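Local coordinates for hypothetical protein AF1432 (Archaeoglobus fulgidus, PDB 1YNB), which probably removes the 5'-phosphate from 2'-deoxyribonucleoside monophosphates, as a metal-dependent homodimeric phosphatase of the HD-domain family, at residues A40-R45 / K125-F130; E78-D83 / E101-W106. All blocks are in the same frame, centred on the assembly; numbering follows the deposited sequence.

Contact 1 (A40-R45 / K125-F130); sequences AEHNFR and KLELAF. Unlike the reference sequence in segment 40-45: N43 (reference Ser).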
loop_
_atom_site.group_PDB
_atom_site.type_symbol
_atom_site.label_atom_id
_atom_site.label_comp_id
_atom_site.label_asym_id
_atom_site.label_seq_id
_atom_site.Cartn_x
_atom_site.Cartn_y
_atom_site.Cartn_z
ATOM N N ALA A 40 9.061 -8.867 -2.848
ATOM C CA ALA A 40 7.933 -8.544 -3.749
ATOM C C ALA A 40 7.760 -7.024 -3.984
ATOM O O ALA A 40 7.572 -6.576 -5.135
ATOM C CB ALA A 40 6.609 -9.133 -3.160
ATOM N N GLU A 41 7.773 -6.209 -2.910
ATOM C CA GLU A 41 7.634 -4.770 -3.064
ATOM C C GLU A 41 8.818 -4.139 -3.823
ATOM O O GLU A 41 8.634 -3.213 -4.621
ATOM C CB GLU A 41 7.452 -4.125 -1.679
ATOM C CG GLU A 41 6.060 -4.490 -1.101
ATOM C CD GLU A 41 5.922 -4.176 0.383
ATOM O OE1 GLU A 41 6.960 -4.164 1.084
ATOM O OE2 GLU A 41 4.777 -3.979 0.838
ATOM N N HIS A 42 10.040 -4.615 -3.540
ATOM C CA HIS A 42 11.229 -4.134 -4.267
ATOM C C HIS A 42 11.041 -4.426 -5.801
ATOM O O HIS A 42 11.246 -3.543 -6.621
ATOM C CB HIS A 42 12.484 -4.874 -3.761
ATOM C CG HIS A 42 13.676 -4.754 -4.662
ATOM N ND1 HIS A 42 14.243 -3.547 -4.985
ATOM C CD2 HIS A 42 14.395 -5.701 -5.318
ATOM C CE1 HIS A 42 15.269 -3.746 -5.801
ATOM N NE2 HIS A 42 15.384 -5.044 -6.016
ATOM N N ASN A 43 10.657 -5.655 -6.147
ATOM C CA ASN A 43 10.479 -6.066 -7.570
ATOM C C ASN A 43 9.375 -5.262 -8.247
ATOM O O ASN A 43 9.461 -4.909 -9.436
ATOM C CB ASN A 43 10.096 -7.531 -7.653
ATOM C CG ASN A 43 11.169 -8.447 -7.130
ATOM O OD1 ASN A 43 10.866 -9.537 -6.631
ATOM N ND2 ASN A 43 12.428 -8.036 -7.256
ATOM N N PHE A 44 8.305 -5.013 -7.499
ATOM C CA PHE A 44 7.205 -4.214 -8.009
ATOM C C PHE A 44 7.701 -2.878 -8.496
ATOM O O PHE A 44 7.480 -2.501 -9.658
ATOM C CB PHE A 44 6.142 -3.981 -6.900
ATOM C CG PHE A 44 5.115 -2.924 -7.237
ATOM C CD1 PHE A 44 4.087 -3.190 -8.182
ATOM C CD2 PHE A 44 5.167 -1.651 -6.636
ATOM C CE1 PHE A 44 3.166 -2.214 -8.500
ATOM C CE2 PHE A 44 4.225 -0.654 -6.964
ATOM C CZ PHE A 44 3.214 -0.952 -7.914
ATOM N N ARG A 45 8.350 -2.115 -7.605
ATOM C CA ARG A 45 8.768 -0.808 -8.042
ATOM C C ARG A 45 9.942 -0.868 -9.013
ATOM O O ARG A 45 10.032 -0.017 -9.899
ATOM C CB ARG A 45 9.089 0.119 -6.865
ATOM C CG ARG A 45 9.381 1.533 -7.337
ATOM C CD ARG A 45 9.256 2.598 -6.272
ATOM N NE ARG A 45 10.203 2.381 -5.167
ATOM C CZ ARG A 45 10.431 3.287 -4.211
ATOM N NH1 ARG A 45 9.805 4.446 -4.231
ATOM N NH2 ARG A 45 11.260 3.011 -3.214
ATOM N N LYS A 125 19.140 -1.366 -8.784
ATOM C CA LYS A 125 19.941 -0.391 -8.007
ATOM C C LYS A 125 19.240 0.955 -7.776
ATOM O O LYS A 125 19.372 1.576 -6.713
ATOM C CB LYS A 125 21.273 -0.139 -8.728
ATOM C CG LYS A 125 22.122 -1.374 -8.854
ATOM C CD LYS A 125 23.419 -0.970 -9.556
ATOM C CE LYS A 125 24.051 -2.108 -10.325
ATOM N NZ LYS A 125 24.964 -1.478 -11.344
ATOM N N LEU A 126 18.522 1.457 -8.764
ATOM C CA LEU A 126 17.818 2.712 -8.577
ATOM C C LEU A 126 16.701 2.531 -7.547
ATOM O O LEU A 126 16.437 3.468 -6.780
ATOM C CB LEU A 126 17.153 3.217 -9.865
ATOM C CG LEU A 126 17.790 4.353 -10.661
ATOM C CD1 LEU A 126 16.755 4.824 -11.703
ATOM C CD2 LEU A 126 18.190 5.551 -9.754
ATOM N N GLU A 127 16.003 1.394 -7.593
ATOM C CA GLU A 127 14.910 1.150 -6.642
ATOM C C GLU A 127 15.499 1.230 -5.207
ATOM O O GLU A 127 14.906 1.848 -4.266
ATOM C CB GLU A 127 14.273 -0.210 -6.887
ATOM C CG GLU A 127 12.831 -0.350 -6.319
ATOM C CD GLU A 127 12.763 -0.416 -4.779
ATOM O OE1 GLU A 127 13.594 -1.131 -4.153
ATOM O OE2 GLU A 127 11.850 0.237 -4.210
ATOM N N LEU A 128 16.627 0.561 -5.035
ATOM C CA LEU A 128 17.328 0.565 -3.736
ATOM C C LEU A 128 17.692 1.983 -3.323
ATOM O O LEU A 128 17.485 2.367 -2.157
ATOM C CB LEU A 128 18.605 -0.293 -3.817
ATOM C CG LEU A 128 19.551 -0.258 -2.604
ATOM C CD1 LEU A 128 18.895 -0.892 -1.365
ATOM C CD2 LEU A 128 20.747 -1.060 -2.972
ATOM N N ALA A 129 18.226 2.790 -4.246
ATOM C CA ALA A 129 18.576 4.174 -3.913
ATOM C C ALA A 129 17.320 4.963 -3.496
ATOM O O ALA A 129 17.349 5.727 -2.535
ATOM C CB ALA A 129 19.283 4.885 -5.121
ATOM N N PHE A 130 16.209 4.806 -4.219
ATOM C CA PHE A 130 14.985 5.517 -3.821
ATOM C C PHE A 130 14.537 5.074 -2.404
ATOM O O PHE A 130 14.138 5.921 -1.586
ATOM C CB PHE A 130 13.811 5.213 -4.783
ATOM C CG PHE A 130 13.698 6.203 -5.901
ATOM C CD1 PHE A 130 14.525 6.100 -7.023
ATOM C CD2 PHE A 130 12.776 7.235 -5.827
ATOM C CE1 PHE A 130 14.409 7.048 -8.080
ATOM C CE2 PHE A 130 12.643 8.169 -6.837
ATOM C CZ PHE A 130 13.467 8.078 -7.989
#

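Contact 2 (E78-D83 / E101-W106); sequences EARTMD and EEQLSW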
loop_
_atom_site.group_PDB
_atom_site.type_symbol
_atom_site.label_atom_id
_atom_site.label_comp_id
_atom_site.label_asym_id
_atom_site.label_seq_id
_atom_site.Cartn_x
_atom_site.Cartn_y
_atom_site.Cartn_z
ATOM N N GLU A 78 14.954 -16.023 -5.014
ATOM C CA GLU A 78 15.111 -15.710 -3.581
ATOM C C GLU A 78 13.962 -16.288 -2.728
ATOM O O GLU A 78 14.031 -16.321 -1.475
ATOM C CB GLU A 78 15.240 -14.198 -3.380
ATOM C CG GLU A 78 16.546 -13.634 -3.961
ATOM C CD GLU A 78 16.735 -12.149 -3.699
ATOM O OE1 GLU A 78 15.773 -11.474 -3.266
ATOM O OE2 GLU A 78 17.854 -11.637 -3.944
ATOM N N ALA A 79 12.915 -16.753 -3.405
ATOM C CA ALA A 79 11.782 -17.371 -2.717
ATOM C C ALA A 79 12.327 -18.592 -1.999
ATOM O O ALA A 79 11.812 -18.992 -0.955
ATOM C CB ALA A 79 10.721 -17.803 -3.715
ATOM N N ARG A 80 13.362 -19.185 -2.594
ATOM C CA ARG A 80 14.026 -20.359 -2.033
ATOM C C ARG A 80 15.365 -20.017 -1.388
ATOM O O ARG A 80 15.781 -20.677 -0.439
ATOM C CB ARG A 80 14.278 -21.405 -3.132
ATOM C CG ARG A 80 13.010 -21.961 -3.747
ATOM C CD ARG A 80 13.281 -22.755 -5.059
ATOM N NE ARG A 80 12.005 -23.116 -5.677
ATOM C CZ ARG A 80 11.699 -24.313 -6.163
ATOM N NH1 ARG A 80 12.587 -25.301 -6.129
ATOM N NH2 ARG A 80 10.467 -24.542 -6.616
ATOM N N THR A 81 16.046 -18.994 -1.887
ATOM C CA THR A 81 17.377 -18.677 -1.349
ATOM C C THR A 81 17.480 -17.534 -0.358
ATOM O O THR A 81 18.522 -17.372 0.285
ATOM C CB THR A 81 18.379 -18.367 -2.480
ATOM O OG1 THR A 81 18.101 -17.071 -3.022
ATOM C CG2 THR A 81 18.257 -19.402 -3.597
ATOM N N MET A 82 16.407 -16.757 -0.226
ATOM C CA MET A 82 16.387 -15.591 0.655
ATOM C C MET A 82 17.150 -14.446 -0.003
ATOM O O MET A 82 17.908 -14.657 -0.971
ATOM C CB MET A 82 17.034 -15.895 2.015
ATOM C CG MET A 82 16.400 -17.067 2.768
ATOM S SD MET A 82 17.271 -17.445 4.339
ATOM C CE MET A 82 16.871 -15.884 5.284
ATOM N N ASP A 83 16.919 -13.235 0.498
ATOM C CA ASP A 83 17.599 -12.049 -0.002
ATOM C C ASP A 83 18.946 -12.053 0.704
ATOM O O ASP A 83 19.037 -11.627 1.854
ATOM C CB ASP A 83 16.826 -10.773 0.378
ATOM C CG ASP A 83 17.565 -9.502 -0.000
ATOM O OD1 ASP A 83 17.112 -8.402 0.392
ATOM O OD2 ASP A 83 18.603 -9.589 -0.698
ATOM N N GLU A 101 16.391 -22.741 -12.111
ATOM C CA GLU A 101 16.118 -23.894 -12.960
ATOM C C GLU A 101 14.899 -24.648 -12.446
ATOM O O GLU A 101 13.861 -24.737 -13.122
ATOM C CB GLU A 101 17.330 -24.835 -12.965
ATOM C CG GLU A 101 17.464 -25.617 -14.251
ATOM C CD GLU A 101 17.725 -24.694 -15.424
ATOM O OE1 GLU A 101 18.859 -24.149 -15.499
ATOM O OE2 GLU A 101 16.792 -24.498 -16.253
ATOM N N GLU A 102 15.048 -25.183 -11.238
ATOM C CA GLU A 102 14.005 -25.953 -10.581
ATOM C C GLU A 102 12.743 -25.130 -10.369
ATOM O O GLU A 102 11.631 -25.628 -10.547
ATOM C CB GLU A 102 14.521 -26.475 -9.245
ATOM C CG GLU A 102 15.947 -26.955 -9.304
ATOM C CD GLU A 102 16.297 -27.863 -8.151
ATOM O OE1 GLU A 102 15.793 -27.629 -7.029
ATOM O OE2 GLU A 102 17.087 -28.811 -8.364
ATOM N N GLN A 103 12.909 -23.864 -10.003
ATOM C CA GLN A 103 11.757 -23.013 -9.779
ATOM C C GLN A 103 10.920 -22.842 -11.044
ATOM O O GLN A 103 9.688 -22.859 -10.982
ATOM C CB GLN A 103 12.209 -21.654 -9.261
ATOM C CG GLN A 103 11.094 -20.745 -8.830
ATOM C CD GLN A 103 11.634 -19.413 -8.328
ATOM O OE1 GLN A 103 12.391 -18.730 -9.035
ATOM N NE2 GLN A 103 11.253 -19.036 -7.102
ATOM N N LEU A 104 11.571 -22.712 -12.198
ATOM C CA LEU A 104 10.829 -22.516 -13.450
ATOM C C LEU A 104 10.611 -23.770 -14.288
ATOM O O LEU A 104 10.260 -23.677 -15.471
ATOM C CB LEU A 104 11.518 -21.454 -14.304
ATOM C CG LEU A 104 11.541 -20.069 -13.647
ATOM C CD1 LEU A 104 12.365 -19.135 -14.480
ATOM C CD2 LEU A 104 10.121 -19.536 -13.491
ATOM N N SER A 105 10.790 -24.937 -13.678
ATOM C CA SER A 105 10.610 -26.210 -14.391
ATOM C C SER A 105 9.254 -26.321 -15.092
ATOM O O SER A 105 9.120 -27.019 -16.098
ATOM C CB SER A 105 10.773 -27.385 -13.423
ATOM O OG SER A 105 9.764 -27.384 -12.423
ATOM N N TRP A 106 8.251 -25.626 -14.574
ATOM C CA TRP A 106 6.927 -25.679 -15.175
ATOM C C TRP A 106 6.886 -25.014 -16.555
ATOM O O TRP A 106 5.964 -25.254 -17.334
ATOM C CB TRP A 106 5.891 -25.007 -14.263
ATOM C CG TRP A 106 6.143 -23.554 -14.045
ATOM C CD1 TRP A 106 6.936 -22.995 -13.088
ATOM C CD2 TRP A 106 5.668 -22.468 -14.859
ATOM N NE1 TRP A 106 6.988 -21.628 -13.253
ATOM C CE2 TRP A 106 6.221 -21.278 -14.332
ATOM C CE3 TRP A 106 4.830 -22.388 -15.985
ATOM C CZ2 TRP A 106 5.970 -20.019 -14.893
ATOM C CZ3 TRP A 106 4.580 -21.130 -16.546
ATOM C CH2 TRP A 106 5.152 -19.964 -15.997
#

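Contact 1 (A40-R45 / K125-F130)
The carboxylate of E127 reaches H42 and R45, one turn apart on the facing helix, and offers a different oxygen to each. OE1 of E127 accepts the N-H of H42 ND1 at 2.6 Å in a nearly straight bond (173°). The oxygen lies at the edge of the imidazole and in its plane; the nitrogen meets OE1 from above the carboxylate plane, and the two planes are turned 68° apart. R45 approaches differently. It grips side-on, and NE (2.9 Å) and NH2 (3.0 Å) both reach the single atom OE2 of E127. Here NE meets the anti lone pair, while NH2 lies above the carboxylate plane. With R45 bent at chi3 and E127 at chi2, the two side chains cross at about a right angle. Helices 39-56 and 117-135 thus meet through buried polar groups, with segment axes 9.5 Å apart and crossing at 113°. H42, with H74, D75 and D124, fits the H...HD...D pattern by which HD-domain enzymes hold metal, although no metal is bound to these residues here. E127 is then probably a second-shell residue, fixing the imidazole while NE2 of H42 makes a weak hydrogen bond to D124. With an alanine at E127 the carboxylate is gone, and H42 would probably be held less firmly in its rotation, its ND1 and R45 NE left without their partner. Over one face of the R45 guanidinium lies CB of F130, 3.7 Å from R45 NH2. That nitrogen also bridges to E134, and R45 NH1 bonds to I14 O of the second subunit. K21 of the second subunit adds a salt bridge to E127 OE2, and H15 of the same subunit meets the F130 ring edge-to-face.

Contact 2 (E78-D83 / E101-W106)
R80 lays one face of its guanidinium against the backbone of Q103, where R80 NH2 stands 3.7 Å from Q103 CA. The stem of the glutamine continues this contact, with Q103 CB 3.9 Å from R80 NE. The two side chains slide past each other in opposite directions, the arginine extended from CG to NE and the glutamine extended beyond CG, so the touch runs alongside the chains and is one of van der Waals packing. At the far end of Q103, its NE2 lies 3.6 Å from A79 CB. Q103 CG stands anti to the backbone N (chi1 -173°), and the straight chain beyond it carries the amide across to helix 78-81. E102 adds a looser touch: its CB is 3.9 Å from R80 NH1, and its OE1 stays 4.1 Å from the same nitrogen, too far for a salt bridge although the charges are opposite. The guanidinium and carboxylate planes are 79° apart.

The second shell supplies what the first lacks. OE2 of E16 forms a salt bridge with R80 NE and also accepts a hydrogen bond from Q103 NE2, and so positions both groups at once. Q103 NE2 also donates to L76 O, which ties it to the residue directly after H74 and D75, the probable HD pair of this family. Within 101-106, S105 OG donates to E102 O at 3.2 Å. W171 of the second subunit packs on R80. Further out, helix 8-18 binds the two pieces together: E16 touches A79, F13 meets L104 and W106, and on the side of helix 39-56, V39 receives E78 and D83.

Contacts 1 and 2 lie inside one HD-type, all-helical fold, with centres 19 Å apart and nearest atoms about 6 Å apart. Contact 2 is nested in the chain loop that contact 1 closes. The first joins two long helices near the centre of the chain, and all its touching residues are buried; hydrogen bonds and a salt bridge pass directly between the segments. The second joins short helices nearer the surface and is only partly buried; its segments touch by packing, while R80 and Q103 bond to E16 of helix 8-18, Q103 also to L76 O. Both touch the second subunit, with charge, hydrogen bonds and packing in contact 1 and packing of R80 and W106 in contact 2.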